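Local coordinates for alcohol dehydrogenase superfamily protein (Novosphingobium aromaticivorans, PDB 3GAZ) that probably acts as an NADP-dependent oxidoreductase of the medium-chain dehydrogenase/reductase superfamily, pairing a GroES-like domain with a Rossmann-type nucleotide-binding domain, at residues 126-131 with 299-305. Residues are numbered along the deposited sequence; the frame is centred on the assembly and turned at random.
Sequences RQASVL and PRLDPRT
Arg126 and Leu301 cross at about a right angle where the short helix 125-129 meets the loop 299-305, an example of how an arginine can tie an irregular chain to a helix through main-chain carbonyls. Bent at chi3 (48°), the arginine turns its guanidinium between two apolar groups: Thr305 CG2 sits over the centre of one face, 3.7 Å above the guanidinium plane, and Leu301 CD1 lies over the opposite face. Its NH2 donates to Asp302 O at 2.9 Å, close to the guanidinium plane, while the NH1 bond to Arg304 O is weak. Arg304 holds the Asp302 carboxylate side-on in a salt bridge, NE to OD1 and NH2 to OD2, and OD1 also accepts from Arg304 N in an Asx turn, which probably helps hold the carbonyls offered to Arg126. The buried end packs through apolar side chains: Leu131 CD1 lies 3.6 Å from Pro299 CB, and Val130 CG2 touches the same carbon. Gln127 CG still packs on Leu301 CD2, but beyond it a water joins NE2 to Pro299 O, OE1 turns back to Thr124 N, and toward exposed Pro303 and Thr305 the contact thins. Strand 332-334 lies against Arg126 and Val130 through Ala332, and helix 162-173 of the Rossmann-type domain meets Leu131 through Val166.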
loop_
_atom_site.group_PDB
_atom_site.type_symbol
_atom_site.label_atom_id
_atom_site.label_comp_id
_atom_site.label_asym_id
_atom_site.label_seq_id
_atom_site.Cartn_x
_atom_site.Cartn_y
_atom_site.Cartn_z
ATOM N N ARG A 126 -17.400 -18.683 -9.383
ATOM C CA ARG A 126 -16.141 -18.826 -10.112
ATOM C C ARG A 126 -16.128 -17.906 -11.331
ATOM O O ARG A 126 -15.170 -17.167 -11.549
ATOM C CB ARG A 126 -15.941 -20.282 -10.554
ATOM C CG ARG A 126 -15.230 -21.168 -9.522
ATOM C CD ARG A 126 -15.418 -22.657 -9.828
ATOM N NE ARG A 126 -15.150 -22.987 -11.227
ATOM C CZ ARG A 126 -13.944 -22.991 -11.791
ATOM N NH1 ARG A 126 -12.868 -22.687 -11.077
ATOM N NH2 ARG A 126 -13.816 -23.294 -13.077
ATOM N N GLN A 127 -17.202 -17.949 -12.118
ATOM C CA GLN A 127 -17.310 -17.121 -13.317
ATOM C C GLN A 127 -17.194 -15.627 -13.027
ATOM O O GLN A 127 -16.506 -14.899 -13.740
ATOM C CB GLN A 127 -18.646 -17.367 -14.023
ATOM C CG GLN A 127 -18.756 -18.668 -14.784
ATOM C CD GLN A 127 -20.134 -18.831 -15.402
ATOM O OE1 GLN A 127 -21.142 -18.836 -14.696
ATOM N NE2 GLN A 127 -20.186 -18.956 -16.723
ATOM N N ALA A 128 -17.886 -15.170 -11.990
ATOM C CA ALA A 128 -17.868 -13.761 -11.627
ATOM C C ALA A 128 -16.515 -13.316 -11.077
ATOM O O ALA A 128 -16.091 -12.187 -11.311
ATOM C CB ALA A 128 -18.962 -13.477 -10.609
ATOM N N SER A 129 -15.836 -14.208 -10.358
ATOM C CA SER A 129 -14.543 -13.879 -9.758
ATOM C C SER A 129 -13.411 -13.551 -10.743
ATOM O O SER A 129 -12.474 -12.839 -10.385
ATOM C CB SER A 129 -14.087 -15.013 -8.836
ATOM O OG SER A 129 -13.644 -16.137 -9.580
ATOM N N VAL A 130 -13.488 -14.053 -11.970
ATOM C CA VAL A 130 -12.425 -13.795 -12.947
ATOM C C VAL A 130 -12.716 -12.619 -13.870
ATOM O O VAL A 130 -11.949 -12.341 -14.789
ATOM C CB VAL A 130 -12.161 -15.031 -13.836
ATOM C CG1 VAL A 130 -11.695 -16.189 -12.986
ATOM C CG2 VAL A 130 -13.433 -15.404 -14.611
ATOM N N LEU A 131 -13.808 -11.910 -13.608
ATOM C CA LEU A 131 -14.216 -10.791 -14.454
ATOM C C LEU A 131 -13.717 -9.371 -14.112
ATOM O O LEU A 131 -13.266 -8.641 -14.991
ATOM C CB LEU A 131 -15.749 -10.784 -14.523
ATOM C CG LEU A 131 -16.495 -10.299 -15.768
ATOM C CD1 LEU A 131 -15.954 -10.969 -17.024
ATOM C CD2 LEU A 131 -17.982 -10.627 -15.590
ATOM N N PRO A 299 -17.568 -14.537 -19.216
ATOM C CA PRO A 299 -16.134 -14.681 -18.959
ATOM C C PRO A 299 -15.639 -16.038 -19.448
ATOM O O PRO A 299 -16.383 -17.020 -19.428
ATOM C CB PRO A 299 -16.053 -14.558 -17.442
ATOM C CG PRO A 299 -17.322 -15.234 -17.006
ATOM C CD PRO A 299 -18.341 -14.639 -17.967
ATOM N N ARG A 300 -14.394 -16.086 -19.910
ATOM C CA ARG A 300 -13.818 -17.342 -20.360
ATOM C C ARG A 300 -13.196 -17.946 -19.108
ATOM O O ARG A 300 -12.201 -17.439 -18.588
ATOM C CB ARG A 300 -12.744 -17.108 -21.430
ATOM C CG ARG A 300 -12.401 -18.370 -22.208
ATOM C CD ARG A 300 -11.274 -18.154 -23.204
ATOM N NE ARG A 300 -11.103 -19.319 -24.064
ATOM C CZ ARG A 300 -10.083 -19.492 -24.900
ATOM N NH1 ARG A 300 -9.129 -18.570 -24.987
ATOM N NH2 ARG A 300 -10.024 -20.582 -25.659
ATOM N N LEU A 301 -13.793 -19.028 -18.623
ATOM C CA LEU A 301 -13.336 -19.679 -17.407
ATOM C C LEU A 301 -12.781 -21.080 -17.640
ATOM O O LEU A 301 -13.483 -21.952 -18.153
ATOM C CB LEU A 301 -14.503 -19.744 -16.416
ATOM C CG LEU A 301 -14.328 -20.456 -15.076
ATOM C CD1 LEU A 301 -13.276 -19.738 -14.243
ATOM C CD2 LEU A 301 -15.656 -20.473 -14.344
ATOM N N ASP A 302 -11.520 -21.291 -17.270
ATOM C CA ASP A 302 -10.898 -22.607 -17.423
ATOM C C ASP A 302 -11.684 -23.532 -16.481
ATOM O O ASP A 302 -11.894 -23.201 -15.312
ATOM C CB ASP A 302 -9.418 -22.534 -17.028
ATOM C CG ASP A 302 -8.676 -23.837 -17.269
ATOM O OD1 ASP A 302 -9.016 -24.849 -16.620
ATOM O OD2 ASP A 302 -7.747 -23.848 -18.108
ATOM N N PRO A 303 -12.138 -24.694 -16.986
ATOM C CA PRO A 303 -12.917 -25.690 -16.233
ATOM C C PRO A 303 -12.265 -26.227 -14.965
ATOM O O PRO A 303 -12.955 -26.705 -14.070
ATOM C CB PRO A 303 -13.147 -26.809 -17.255
ATOM C CG PRO A 303 -12.972 -26.135 -18.584
ATOM C CD PRO A 303 -11.828 -25.197 -18.336
ATOM N N ARG A 304 -10.941 -26.161 -14.895
ATOM C CA ARG A 304 -10.217 -26.654 -13.729
ATOM C C ARG A 304 -10.571 -25.914 -12.440
ATOM O O ARG A 304 -10.807 -24.706 -12.454
ATOM C CB ARG A 304 -8.710 -26.565 -13.975
ATOM C CG ARG A 304 -8.173 -27.667 -14.879
ATOM C CD ARG A 304 -6.712 -27.450 -15.210
ATOM N NE ARG A 304 -6.520 -26.331 -16.129
ATOM C CZ ARG A 304 -5.338 -25.948 -16.604
ATOM N NH1 ARG A 304 -4.236 -26.590 -16.241
ATOM N NH2 ARG A 304 -5.259 -24.933 -17.458
ATOM N N THR A 305 -10.609 -26.650 -11.330
ATOM C CA THR A 305 -10.918 -26.060 -10.030
ATOM C C THR A 305 -9.735 -26.209 -9.077
ATOM O O THR A 305 -8.924 -27.134 -9.213
ATOM C CB THR A 305 -12.174 -26.703 -9.396
ATOM O OG1 THR A 305 -12.019 -28.127 -9.344
ATOM C CG2 THR A 305 -13.416 -26.360 -10.215
HETATM O O HOH W 1 -17.963 -18.959 -18.543
#